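Local coordinates for protein O-ureido-L-serine synthase (Streptomyces lavendulae, PDB 3X43) that catalyses the pyridoxal-phosphate-dependent addition of hydroxyurea to O-acetyl-L-serine, giving O-ureido-L-serine for D-cycloserine biosynthesis, at residues 25-30 and 275-280; 32-37 and 287-292; 63-68 and 135-140; 202-207 and 239-244. All coordinates share one frame; numbering follows the deposited sequence.

Interaction 1. Residues 25-30 and 275-280; sequences EHTSVY and SIAEHA
His26, and Thr27 of strand 27-33, meet the C-terminal part of helix 264-279 and Ala280 after it, so that the helix packs over the mixed sheet of this fold type II PLP enzyme. The strand that follows the helix, 284-290, lies next to 27-33 in that sheet, and its Leu286 touches Ala277. His26 makes the polar part of the contact. From CB, CG turns between the backbone N and the carbonyl carbon (chi1 70°), which swings the imidazole over to residues 277-280. There CD2 lies 3.3 Å from Ala280 O, while CE1 lies 3.8 Å from Ala277 O, which stands obliquely to the ring, with Glu278 O farther off near the ring edge. At the tip, His26 NE2 donates to Ala280 O at 3.0 Å. That oxygen sits at the ring edge, in its plane, but the N-H...O angle of 130° makes the bond weak. One face of the imidazole has Thr27 OG1 above it, offset toward the rim. The same hydroxyl is buried by the contact and has no polar partner in the model. Apolar packing continues along the strand: Val29 CG2 approaches Ala277 CB more loosely, at 4.4 Å, and Pro24 also touches that methyl. Among the side chains, the tightest apolar meeting is between Thr27 CG2 and Ala277 CB, 3.7 Å apart.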
loop_
_atom_site.group_PDB
_atom_site.type_symbol
_atom_site.label_atom_id
_atom_site.label_comp_id
_atom_site.label_asym_id
_atom_site.label_seq_id
_atom_site.Cartn_x
_atom_site.Cartn_y
_atom_site.Cartn_z
ATOM N N GLU B 25 -18.498 13.747 -20.209
ATOM C CA GLU B 25 -17.233 13.431 -20.867
ATOM C C GLU B 25 -16.100 14.448 -20.734
ATOM O O GLU B 25 -14.932 14.060 -20.631
ATOM C CB GLU B 25 -17.479 13.156 -22.353
ATOM C CG GLU B 25 -18.755 12.380 -22.648
ATOM C CD GLU B 25 -18.613 11.452 -23.849
ATOM O OE1 GLU B 25 -17.520 10.864 -24.021
ATOM O OE2 GLU B 25 -19.595 11.313 -24.616
ATOM N N HIS B 26 -16.433 15.737 -20.753
ATOM C CA HIS B 26 -15.422 16.793 -20.646
ATOM C C HIS B 26 -15.039 17.037 -19.187
ATOM O O HIS B 26 -14.306 17.980 -18.870
ATOM C CB HIS B 26 -15.969 18.096 -21.240
ATOM C CG HIS B 26 -17.055 18.723 -20.418
ATOM N ND1 HIS B 26 -18.280 18.123 -20.220
ATOM C CD2 HIS B 26 -17.089 19.886 -19.723
ATOM C CE1 HIS B 26 -19.021 18.887 -19.436
ATOM N NE2 HIS B 26 -18.322 19.962 -19.120
ATOM N N THR B 27 -15.532 16.164 -18.315
ATOM C CA THR B 27 -15.329 16.269 -16.879
ATOM C C THR B 27 -14.782 14.974 -16.261
ATOM O O THR B 27 -14.837 13.903 -16.871
ATOM C CB THR B 27 -16.690 16.645 -16.232
ATOM O OG1 THR B 27 -16.702 18.040 -15.926
ATOM C CG2 THR B 27 -16.971 15.829 -14.997
ATOM N N SER B 28 -14.240 15.089 -15.053
ATOM C CA SER B 28 -13.715 13.944 -14.313
ATOM C C SER B 28 -14.272 14.006 -12.901
ATOM O O SER B 28 -14.069 14.992 -12.192
ATOM C CB SER B 28 -12.197 13.988 -14.243
ATOM O OG SER B 28 -11.632 12.973 -15.042
ATOM N N VAL B 29 -14.985 12.964 -12.496
ATOM C CA VAL B 29 -15.554 12.927 -11.162
ATOM C C VAL B 29 -15.037 11.708 -10.404
ATOM O O VAL B 29 -15.337 10.564 -10.763
ATOM C CB VAL B 29 -17.089 12.866 -11.219
ATOM C CG1 VAL B 29 -17.662 12.627 -9.821
ATOM C CG2 VAL B 29 -17.629 14.158 -11.810
ATOM N N TYR B 30 -14.257 11.960 -9.356
ATOM C CA TYR B 30 -13.708 10.886 -8.541
ATOM C C TYR B 30 -14.536 10.736 -7.285
ATOM O O TYR B 30 -15.204 11.675 -6.837
ATOM C CB TYR B 30 -12.258 11.172 -8.165
ATOM C CG TYR B 30 -11.297 11.003 -9.309
ATOM C CD1 TYR B 30 -11.016 12.069 -10.166
ATOM C CD2 TYR B 30 -10.640 9.800 -9.514
ATOM C CE1 TYR B 30 -10.088 11.929 -11.199
ATOM C CE2 TYR B 30 -9.717 9.650 -10.536
ATOM C CZ TYR B 30 -9.441 10.720 -11.373
ATOM O OH TYR B 30 -8.492 10.595 -12.357
ATOM N N SER B 275 -24.102 17.901 -10.839
ATOM C CA SER B 275 -24.724 19.204 -11.060
ATOM C C SER B 275 -23.669 20.236 -11.456
ATOM O O SER B 275 -23.771 20.883 -12.495
ATOM C CB SER B 275 -25.436 19.653 -9.787
ATOM O OG SER B 275 -26.221 20.803 -10.024
ATOM N N ILE B 276 -22.647 20.378 -10.624
ATOM C CA ILE B 276 -21.563 21.312 -10.886
ATOM C C ILE B 276 -20.864 20.953 -12.188
ATOM O O ILE B 276 -20.537 21.825 -12.998
ATOM C CB ILE B 276 -20.513 21.265 -9.756
ATOM C CG1 ILE B 276 -21.141 21.714 -8.437
ATOM C CG2 ILE B 276 -19.324 22.130 -10.114
ATOM C CD1 ILE B 276 -20.365 21.291 -7.214
ATOM N N ALA B 277 -20.634 19.661 -12.384
ATOM C CA ALA B 277 -19.946 19.184 -13.578
ATOM C C ALA B 277 -20.666 19.511 -14.881
ATOM O O ALA B 277 -20.035 19.866 -15.877
ATOM C CB ALA B 277 -19.726 17.685 -13.475
ATOM N N GLU B 278 -21.987 19.386 -14.864
ATOM C CA GLU B 278 -22.813 19.641 -16.037
ATOM C C GLU B 278 -22.415 20.887 -16.825
ATOM O O GLU B 278 -22.335 20.854 -18.052
ATOM C CB GLU B 278 -24.282 19.758 -15.621
ATOM C CG GLU B 278 -25.230 18.866 -16.403
ATOM C CD GLU B 278 -26.584 19.517 -16.631
ATOM O OE1 GLU B 278 -27.045 19.548 -17.796
ATOM O OE2 GLU B 278 -27.189 19.998 -15.645
ATOM N N HIS B 279 -22.158 21.980 -16.117
ATOM C CA HIS B 279 -21.805 23.233 -16.771
ATOM C C HIS B 279 -20.380 23.693 -16.535
ATOM O O HIS B 279 -20.000 24.776 -16.974
ATOM C CB HIS B 279 -22.762 24.338 -16.319
ATOM C CG HIS B 279 -24.205 24.012 -16.543
ATOM N ND1 HIS B 279 -25.103 23.858 -15.507
ATOM C CD2 HIS B 279 -24.904 23.798 -17.683
ATOM C CE1 HIS B 279 -26.293 23.562 -16.001
ATOM N NE2 HIS B 279 -26.198 23.520 -17.318
ATOM N N ALA B 280 -19.593 22.877 -15.845
ATOM C CA ALA B 280 -18.207 23.222 -15.548
ATOM C C ALA B 280 -17.307 23.241 -16.782
ATOM O O ALA B 280 -17.541 22.515 -17.748
ATOM C CB ALA B 280 -17.648 22.244 -14.527
#

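Interaction 2. Residues 32-37 and 287-292; sequences KVESFN and LAMLPD. With PLP (pyridoxal-5'-phosphate), chain J.
Lys32 and Val33 run parallel to Met289 and Leu290 as neighbouring strands in the large sheet of the fold type II PLP enzymes. Three backbone bonds join them: Lys32 N to Ala288 O, Leu290 N to Lys32 O at 2.8 Å, and Glu34 N to Leu290 O. Lys32 and Met289 project from the same face and lie side by side, with Met289 SD 3.9 Å from Lys32 CB. The methionine chain folds at chi2 (-68°) and chi3 (-54°), which carries Met289 CE forward to Glu34 CG, 3.8 Å away. The charged ends continue beyond this packing: Lys32 NZ reaches Glu159 and Thr14, and Glu34 is paired with Arg45. Asn37 ND2, from the same segment, meets Glu34 OE2 from above the carboxylate plane at 2.8 Å. On the other face, Val33 CG2 touches Leu290 CD2 at 4.0 Å, the two side chains crossing obliquely, and helix 264-279 packs on the leucine. Past the strand end, Pro291 and Asp292 enter the cofactor pocket, which Asn73 and Ser265 also line. The carboxylate of Asp292 is held by Tyr297 OH and Asn73 ND2, both bonded to OD2, which lies 3.3 Å from the ring methyl C2A of PLP. The proline reaches the pyridine nitrogen, Pro291 CB being 3.4 Å from PLP N1.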
loop_
_atom_site.group_PDB
_atom_site.type_symbol
_atom_site.label_atom_id
_atom_site.label_comp_id
_atom_site.label_asym_id
_atom_site.label_seq_id
_atom_site.Cartn_x
_atom_site.Cartn_y
_atom_site.Cartn_z
ATOM N N LYS B 32 -14.696 8.961 -3.161
ATOM C CA LYS B 32 -14.028 8.330 -2.008
ATOM C C LYS B 32 -14.970 7.357 -1.297
ATOM O O LYS B 32 -15.946 7.771 -0.685
ATOM C CB LYS B 32 -13.551 9.397 -1.017
ATOM C CG LYS B 32 -12.425 8.919 -0.090
ATOM C CD LYS B 32 -11.489 10.059 0.258
ATOM C CE LYS B 32 -10.601 9.731 1.440
ATOM N NZ LYS B 32 -9.755 8.525 1.214
ATOM N N VAL B 33 -14.667 6.063 -1.368
ATOM C CA VAL B 33 -15.517 5.030 -0.770
ATOM C C VAL B 33 -15.189 4.704 0.691
ATOM O O VAL B 33 -14.295 3.915 0.971
ATOM C CB VAL B 33 -15.441 3.725 -1.611
ATOM C CG1 VAL B 33 -16.645 2.853 -1.356
ATOM C CG2 VAL B 33 -15.340 4.074 -3.076
ATOM N N GLU B 34 -15.933 5.296 1.618
ATOM C CA GLU B 34 -15.700 5.058 3.037
ATOM C C GLU B 34 -16.288 3.749 3.544
ATOM O O GLU B 34 -16.168 3.426 4.725
ATOM C CB GLU B 34 -16.235 6.223 3.862
ATOM C CG GLU B 34 -15.401 7.500 3.710
ATOM C CD GLU B 34 -14.026 7.394 4.370
ATOM O OE1 GLU B 34 -13.025 7.782 3.737
ATOM O OE2 GLU B 34 -13.944 6.922 5.522
ATOM N N SER B 35 -16.912 2.992 2.652
ATOM C CA SER B 35 -17.495 1.709 3.020
ATOM C C SER B 35 -16.383 0.673 3.131
ATOM O O SER B 35 -16.598 -0.444 3.615
ATOM C CB SER B 35 -18.518 1.253 1.966
ATOM O OG SER B 35 -17.910 1.057 0.699
ATOM N N PHE B 36 -15.192 1.043 2.676
ATOM C CA PHE B 36 -14.071 0.127 2.750
ATOM C C PHE B 36 -13.575 -0.024 4.191
ATOM O O PHE B 36 -12.845 -0.960 4.500
ATOM C CB PHE B 36 -12.947 0.599 1.829
ATOM C CG PHE B 36 -13.063 0.071 0.427
ATOM C CD1 PHE B 36 -12.510 -1.161 0.083
ATOM C CD2 PHE B 36 -13.753 0.785 -0.543
ATOM C CE1 PHE B 36 -12.642 -1.678 -1.205
ATOM C CE2 PHE B 36 -13.893 0.274 -1.844
ATOM C CZ PHE B 36 -13.337 -0.954 -2.170
ATOM N N ASN B 37 -13.960 0.897 5.069
ATOM C CA ASN B 37 -13.568 0.810 6.476
ATOM C C ASN B 37 -14.225 -0.456 7.025
ATOM O O ASN B 37 -15.303 -0.842 6.578
ATOM C CB ASN B 37 -14.066 2.033 7.254
ATOM C CG ASN B 37 -13.259 3.290 6.959
ATOM O OD1 ASN B 37 -12.050 3.336 7.173
ATOM N ND2 ASN B 37 -13.930 4.316 6.469
ATOM N N LEU B 287 -14.380 15.802 -6.632
ATOM C CA LEU B 287 -14.233 14.690 -5.697
ATOM C C LEU B 287 -15.442 14.690 -4.772
ATOM O O LEU B 287 -15.776 15.708 -4.174
ATOM C CB LEU B 287 -12.949 14.827 -4.873
ATOM C CG LEU B 287 -12.780 13.802 -3.740
ATOM C CD1 LEU B 287 -12.922 12.407 -4.295
ATOM C CD2 LEU B 287 -11.407 13.957 -3.094
ATOM N N ALA B 288 -16.105 13.550 -4.668
ATOM C CA ALA B 288 -17.277 13.431 -3.822
ATOM C C ALA B 288 -17.045 12.349 -2.767
ATOM O O ALA B 288 -16.404 11.336 -3.049
ATOM C CB ALA B 288 -18.489 13.083 -4.676
ATOM N N MET B 289 -17.563 12.574 -1.559
ATOM C CA MET B 289 -17.428 11.619 -0.451
ATOM C C MET B 289 -18.590 10.631 -0.419
ATOM O O MET B 289 -19.745 11.032 -0.461
ATOM C CB MET B 289 -17.393 12.347 0.902
ATOM C CG MET B 289 -16.159 13.208 1.162
ATOM S SD MET B 289 -14.622 12.276 1.364
ATOM C CE MET B 289 -15.033 11.109 2.664
ATOM N N LEU B 290 -18.269 9.343 -0.323
ATOM C CA LEU B 290 -19.254 8.261 -0.256
ATOM C C LEU B 290 -19.125 7.741 1.189
ATOM O O LEU B 290 -18.354 6.826 1.465
ATOM C CB LEU B 290 -18.874 7.161 -1.248
ATOM C CG LEU B 290 -19.485 7.188 -2.648
ATOM C CD1 LEU B 290 -19.436 8.587 -3.225
ATOM C CD2 LEU B 290 -18.735 6.211 -3.527
ATOM N N PRO B 291 -19.919 8.289 2.110
ATOM C CA PRO B 291 -19.854 7.885 3.520
ATOM C C PRO B 291 -20.082 6.451 3.978
ATOM O O PRO B 291 -19.499 6.036 4.978
ATOM C CB PRO B 291 -20.805 8.872 4.217
ATOM C CG PRO B 291 -20.994 10.004 3.211
ATOM C CD PRO B 291 -20.953 9.315 1.887
ATOM N N ASP B 292 -20.908 5.678 3.288
ATOM C CA ASP B 292 -21.138 4.323 3.763
ATOM C C ASP B 292 -21.683 3.358 2.731
ATOM O O ASP B 292 -21.982 3.752 1.598
ATOM C CB ASP B 292 -22.058 4.347 4.997
ATOM C CG ASP B 292 -23.505 4.768 4.675
ATOM O OD1 ASP B 292 -23.818 5.120 3.515
ATOM O OD2 ASP B 292 -24.339 4.741 5.608
HETATM N N1 PLP J . -23.465 10.265 5.802
HETATM C C2 PLP J . -23.611 9.174 6.665
HETATM C C2A PLP J . -24.408 7.950 6.265
HETATM C C3 PLP J . -23.003 9.259 7.886
HETATM O O3 PLP J . -23.048 8.224 8.747
HETATM C C4 PLP J . -22.281 10.436 8.213
HETATM C C4A PLP J . -21.521 10.506 9.601
HETATM C C5 PLP J . -22.196 11.504 7.277
HETATM C C6 PLP J . -22.781 11.380 6.102
HETATM C C5A PLP J . -21.610 12.877 7.598
HETATM O O4P PLP J . -20.225 12.845 7.968
HETATM P P PLP J . -19.608 13.778 9.104
HETATM O O1P PLP J . -20.281 13.414 10.348
HETATM O O2P PLP J . -18.176 13.502 9.161
HETATM O O3P PLP J . -19.872 15.160 8.712
#

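Interaction 3. Residues 63-68 and 135-140; sequences GDTIVE and YGWFRA
Glu68 OE2 forms a salt bridge with Arg139 NH2 at 2.7 Å and also accepts a hydrogen bond from Arg141 N, while OE1 of the same carboxylate is held by Gln142. The oxygen lies over a face of the guanidinium, and the two planar groups stand 68° apart, so this is a crossed pair rather than a flat, two-pronged one. Arg139 arrives there through a nearly eclipsed chi3 of 6°, and its NH1 has a second carboxylate in Asp129. Two backbone bonds set the parallel register: Phe138 N to Thr65 O, almost straight at 173°, and Val67 N to Phe138 O at 2.9 Å. Thr65 and Trp137 lie side by side, and the methyl CG2 of Thr65 makes a CH-pi contact 3.3 Å from the centroid of the five-membered ring of Trp137, almost on its normal. Tyr135 CB lies over the opposite face, toward its rim. Val67 CG1 is modelled very close to the benzo part, at a carbon-carbon distance from Trp137 CE3 too short to lean on. On the other side of the strands, Ile66 CG2 meets the Phe138 ring at its edge, 3.5 Å from Phe138 CD2. The weakly bonded strand 138-139 is outermost, within the chain, in the parallel four-stranded sheet, with 65-68 between it and 88-91; helix 43-56 packs on Phe138, helix 122-135 on Trp137 and Arg139, and Trp314 of the second subunit also touches the indole.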
loop_
_atom_site.group_PDB
_atom_site.type_symbol
_atom_site.label_atom_id
_atom_site.label_comp_id
_atom_site.label_asym_id
_atom_site.label_seq_id
_atom_site.Cartn_x
_atom_site.Cartn_y
_atom_site.Cartn_z
ATOM N N GLY B 63 -11.804 -2.395 30.017
ATOM C CA GLY B 63 -13.043 -2.891 30.590
ATOM C C GLY B 63 -14.117 -1.839 30.806
ATOM O O GLY B 63 -15.257 -2.174 31.130
ATOM N N ASP B 64 -13.764 -0.569 30.626
ATOM C CA ASP B 64 -14.714 0.526 30.814
ATOM C C ASP B 64 -15.934 0.417 29.903
ATOM O O ASP B 64 -15.982 -0.434 29.010
ATOM C CB ASP B 64 -14.024 1.867 30.570
ATOM C CG ASP B 64 -13.207 2.321 31.756
ATOM O OD1 ASP B 64 -13.064 3.547 31.956
ATOM O OD2 ASP B 64 -12.712 1.441 32.491
ATOM N N THR B 65 -16.916 1.288 30.132
ATOM C CA THR B 65 -18.139 1.293 29.336
ATOM C C THR B 65 -18.341 2.624 28.625
ATOM O O THR B 65 -18.059 3.689 29.177
ATOM C CB THR B 65 -19.389 1.021 30.204
ATOM O OG1 THR B 65 -19.427 -0.363 30.569
ATOM C CG2 THR B 65 -20.662 1.362 29.432
ATOM N N ILE B 66 -18.839 2.548 27.395
ATOM C CA ILE B 66 -19.099 3.730 26.591
ATOM C C ILE B 66 -20.575 3.774 26.228
ATOM O O ILE B 66 -21.197 2.734 25.991
ATOM C CB ILE B 66 -18.292 3.712 25.279
ATOM C CG1 ILE B 66 -16.833 3.348 25.559
ATOM C CG2 ILE B 66 -18.382 5.063 24.607
ATOM C CD1 ILE B 66 -16.104 2.803 24.345
ATOM N N VAL B 67 -21.127 4.983 26.186
ATOM C CA VAL B 67 -22.529 5.188 25.837
ATOM C C VAL B 67 -22.676 6.397 24.929
ATOM O O VAL B 67 -22.006 7.411 25.123
ATOM C CB VAL B 67 -23.412 5.438 27.084
ATOM C CG1 VAL B 67 -23.812 4.123 27.698
ATOM C CG2 VAL B 67 -22.677 6.316 28.093
ATOM N N GLU B 68 -23.558 6.281 23.943
ATOM C CA GLU B 68 -23.804 7.370 23.011
ATOM C C GLU B 68 -25.165 7.189 22.362
ATOM O O GLU B 68 -25.737 6.096 22.391
ATOM C CB GLU B 68 -22.717 7.408 21.934
ATOM C CG GLU B 68 -22.797 8.623 21.024
ATOM C CD GLU B 68 -22.039 9.818 21.574
ATOM O OE1 GLU B 68 -21.810 10.778 20.809
ATOM O OE2 GLU B 68 -21.670 9.798 22.769
ATOM N N TYR B 135 -23.299 6.110 36.291
ATOM C CA TYR B 135 -22.398 4.971 36.445
ATOM C C TYR B 135 -20.976 5.302 36.012
ATOM O O TYR B 135 -20.145 4.407 35.863
ATOM C CB TYR B 135 -22.901 3.778 35.635
ATOM C CG TYR B 135 -24.351 3.439 35.875
ATOM C CD1 TYR B 135 -24.710 2.408 36.743
ATOM C CD2 TYR B 135 -25.364 4.145 35.228
ATOM C CE1 TYR B 135 -26.050 2.088 36.957
ATOM C CE2 TYR B 135 -26.701 3.833 35.437
ATOM C CZ TYR B 135 -27.039 2.805 36.299
ATOM O OH TYR B 135 -28.365 2.490 36.493
ATOM N N GLY B 136 -20.699 6.586 35.811
ATOM C CA GLY B 136 -19.370 7.002 35.400
ATOM C C GLY B 136 -18.995 6.457 34.037
ATOM O O GLY B 136 -17.836 6.134 33.773
ATOM N N TRP B 137 -19.991 6.349 33.167
ATOM C CA TRP B 137 -19.778 5.848 31.822
ATOM C C TRP B 137 -19.181 6.948 30.948
ATOM O O TRP B 137 -19.333 8.134 31.245
ATOM C CB TRP B 137 -21.105 5.363 31.249
ATOM C CG TRP B 137 -21.494 4.014 31.748
ATOM C CD1 TRP B 137 -20.714 3.142 32.461
ATOM C CD2 TRP B 137 -22.744 3.352 31.535
ATOM N NE1 TRP B 137 -21.404 1.975 32.698
ATOM C CE2 TRP B 137 -22.653 2.079 32.140
ATOM C CE3 TRP B 137 -23.933 3.711 30.888
ATOM C CZ2 TRP B 137 -23.709 1.162 32.116
ATOM C CZ3 TRP B 137 -24.982 2.799 30.863
ATOM C CH2 TRP B 137 -24.862 1.539 31.474
ATOM N N PHE B 138 -18.497 6.549 29.877
ATOM C CA PHE B 138 -17.859 7.499 28.967
ATOM C C PHE B 138 -18.766 7.891 27.807
ATOM O O PHE B 138 -19.434 7.046 27.211
ATOM C CB PHE B 138 -16.546 6.912 28.424
ATOM C CG PHE B 138 -15.924 7.727 27.320
ATOM C CD1 PHE B 138 -15.018 8.742 27.613
ATOM C CD2 PHE B 138 -16.269 7.497 25.987
ATOM C CE1 PHE B 138 -14.466 9.522 26.597
ATOM C CE2 PHE B 138 -15.724 8.271 24.965
ATOM C CZ PHE B 138 -14.821 9.287 25.272
ATOM N N ARG B 139 -18.773 9.183 27.488
ATOM C CA ARG B 139 -19.592 9.709 26.400
ATOM C C ARG B 139 -18.731 10.212 25.232
ATOM O O ARG B 139 -17.859 11.069 25.402
ATOM C CB ARG B 139 -20.485 10.841 26.920
ATOM C CG ARG B 139 -21.773 10.364 27.581
ATOM C CD ARG B 139 -22.986 10.601 26.691
ATOM N NE ARG B 139 -22.614 11.102 25.371
ATOM C CZ ARG B 139 -23.473 11.594 24.483
ATOM N NH1 ARG B 139 -24.768 11.658 24.768
ATOM N NH2 ARG B 139 -23.035 12.019 23.304
ATOM N N ALA B 140 -18.990 9.672 24.044
ATOM C CA ALA B 140 -18.244 10.041 22.848
ATOM C C ALA B 140 -18.373 11.521 22.502
ATOM O O ALA B 140 -17.370 12.202 22.269
ATOM C CB ALA B 140 -18.708 9.192 21.677
#

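Interaction 4. Residues 202-207 and 239-244; sequences EPSNAA and LVTMDE
Glu202 sets CG opposite its carbonyl carbon (chi1 -81°) and then runs extended, passing Leu239, whose CD2 lies 3.9 Å from Glu202 OE2. The two residues belong to the parallel strands of a beta-alpha-beta unit in which strand 238-242 is outermost, within the chain, in the mixed sheet and short helix 208-211 lies on the connection. The carboxylate goes on to the start of that helix, where OE1 accepts from Leu209 N and OE2, weakly, from Ala210 N. Between the strands, Glu202 N bonds to Val240 O and Met242 N to Glu202 O, both bent, the second with an N-H...O angle of 133°. Thr241 CA adds a CA-H...O contact to Glu202 O at 3.2 Å. Beyond the strand ends, Asn205 ND2 and Glu244 OE2 stand 3.9 Å apart with their planes steeply turned, and Glu244 OE2 takes its hydrogen bond from Gln218 N instead. Asp243, the N-cap of helix 244-258, uses OD1 to hold Thr246 N. Helix 264-279 packs on Met242. As the chain leaves strand 197-203, Ser204 N bonds to Met242 O at 2.9 Å, approaching from 56° above the carbonyl plane.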
loop_
_atom_site.group_PDB
_atom_site.type_symbol
_atom_site.label_atom_id
_atom_site.label_comp_id
_atom_site.label_asym_id
_atom_site.label_seq_id
_atom_site.Cartn_x
_atom_site.Cartn_y
_atom_site.Cartn_z
ATOM N N GLU B 202 -26.614 20.454 1.907
ATOM C CA GLU B 202 -27.599 20.256 2.960
ATOM C C GLU B 202 -28.893 19.755 2.328
ATOM O O GLU B 202 -29.210 20.098 1.188
ATOM C CB GLU B 202 -27.894 21.581 3.656
ATOM C CG GLU B 202 -26.888 22.002 4.702
ATOM C CD GLU B 202 -27.436 23.102 5.589
ATOM O OE1 GLU B 202 -27.673 22.843 6.796
ATOM O OE2 GLU B 202 -27.639 24.220 5.063
ATOM N N PRO B 203 -29.651 18.922 3.052
ATOM C CA PRO B 203 -30.912 18.423 2.492
ATOM C C PRO B 203 -31.826 19.621 2.184
ATOM O O PRO B 203 -31.914 20.561 2.980
ATOM C CB PRO B 203 -31.480 17.533 3.603
ATOM C CG PRO B 203 -30.314 17.222 4.496
ATOM C CD PRO B 203 -29.379 18.391 4.399
ATOM N N SER B 204 -32.503 19.586 1.038
ATOM C CA SER B 204 -33.389 20.681 0.624
ATOM C C SER B 204 -34.344 21.208 1.700
ATOM O O SER B 204 -34.533 22.421 1.836
ATOM C CB SER B 204 -34.196 20.261 -0.600
ATOM O OG SER B 204 -33.515 20.647 -1.778
ATOM N N ASN B 205 -34.947 20.298 2.459
ATOM C CA ASN B 205 -35.868 20.690 3.515
ATOM C C ASN B 205 -35.137 21.127 4.787
ATOM O O ASN B 205 -35.624 21.983 5.525
ATOM C CB ASN B 205 -36.834 19.539 3.838
ATOM C CG ASN B 205 -36.250 18.168 3.528
ATOM O OD1 ASN B 205 -35.119 18.047 3.050
ATOM N ND2 ASN B 205 -37.023 17.125 3.805
ATOM N N ALA B 206 -33.965 20.553 5.038
ATOM C CA ALA B 206 -33.203 20.899 6.235
ATOM C C ALA B 206 -31.992 21.781 5.962
ATOM O O ALA B 206 -30.867 21.407 6.289
ATOM C CB ALA B 206 -32.759 19.630 6.952
ATOM N N ALA B 207 -32.218 22.954 5.376
ATOM C CA ALA B 207 -31.116 23.865 5.086
ATOM C C ALA B 207 -30.762 24.692 6.325
ATOM O O ALA B 207 -30.747 25.920 6.282
ATOM C CB ALA B 207 -31.483 24.778 3.927
ATOM N N LEU B 239 -22.110 26.667 -0.343
ATOM C CA LEU B 239 -23.161 25.987 0.416
ATOM C C LEU B 239 -24.335 25.740 -0.519
ATOM O O LEU B 239 -24.905 26.681 -1.072
ATOM C CB LEU B 239 -23.621 26.845 1.594
ATOM C CG LEU B 239 -23.984 26.111 2.891
ATOM C CD1 LEU B 239 -24.813 27.037 3.778
ATOM C CD2 LEU B 239 -24.758 24.844 2.586
ATOM N N VAL B 240 -24.697 24.474 -0.701
ATOM C CA VAL B 240 -25.798 24.130 -1.594
ATOM C C VAL B 240 -26.829 23.219 -0.956
ATOM O O VAL B 240 -26.663 22.741 0.171
ATOM C CB VAL B 240 -25.285 23.458 -2.890
ATOM C CG1 VAL B 240 -24.199 24.316 -3.529
ATOM C CG2 VAL B 240 -24.755 22.070 -2.585
ATOM N N THR B 241 -27.905 22.983 -1.694
ATOM C CA THR B 241 -28.993 22.140 -1.228
ATOM C C THR B 241 -29.130 20.942 -2.149
ATOM O O THR B 241 -28.665 20.967 -3.288
ATOM C CB THR B 241 -30.329 22.919 -1.220
ATOM O OG1 THR B 241 -30.513 23.558 -2.488
ATOM C CG2 THR B 241 -30.324 23.982 -0.127
ATOM N N MET B 242 -29.770 19.890 -1.658
ATOM C CA MET B 242 -29.954 18.700 -2.465
ATOM C C MET B 242 -31.209 17.970 -2.033
ATOM O O MET B 242 -31.417 17.701 -0.845
ATOM C CB MET B 242 -28.732 17.789 -2.348
ATOM C CG MET B 242 -28.933 16.391 -2.893
ATOM S SD MET B 242 -29.376 16.357 -4.629
ATOM C CE MET B 242 -28.327 17.635 -5.313
ATOM N N ASP B 243 -32.042 17.670 -3.026
ATOM C CA ASP B 243 -33.314 16.985 -2.845
ATOM C C ASP B 243 -33.053 15.541 -2.447
ATOM O O ASP B 243 -32.241 14.861 -3.067
ATOM C CB ASP B 243 -34.103 17.051 -4.165
ATOM C CG ASP B 243 -35.382 16.230 -4.133
ATOM O OD1 ASP B 243 -35.477 15.249 -4.903
ATOM O OD2 ASP B 243 -36.293 16.568 -3.344
ATOM N N GLU B 244 -33.738 15.073 -1.411
ATOM C CA GLU B 244 -33.544 13.702 -0.956
ATOM C C GLU B 244 -33.895 12.693 -2.041
ATOM O O GLU B 244 -33.307 11.617 -2.103
ATOM C CB GLU B 244 -34.375 13.424 0.296
ATOM C CG GLU B 244 -35.870 13.490 0.077
ATOM C CD GLU B 244 -36.653 13.262 1.358
ATOM O OE1 GLU B 244 -37.795 12.758 1.275
ATOM O OE2 GLU B 244 -36.128 13.579 2.448
#

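In the fold
Interactions 1, 2 and 4 belong to the large mixed sheet, whereas interaction 3 belongs to the smaller parallel sheet, its centre about 28 Å from that of interaction 2. Interactions 1 and 2 share strand 27-33 and meet where Tyr30 O approaches Ala288 N. They differ in kind: the first is a partly buried helix-on-sheet contact with one weak polar bond, the second a buried strand pairing that runs on into the cofactor pocket. Interaction 4 pairs strands at the sheet's outer edge within the chain and is only partly buried. Interaction 3, though also at a sheet edge, is buried, combining a salt bridge with aromatic packing. Interactions 2 and 3 both touch the second subunit.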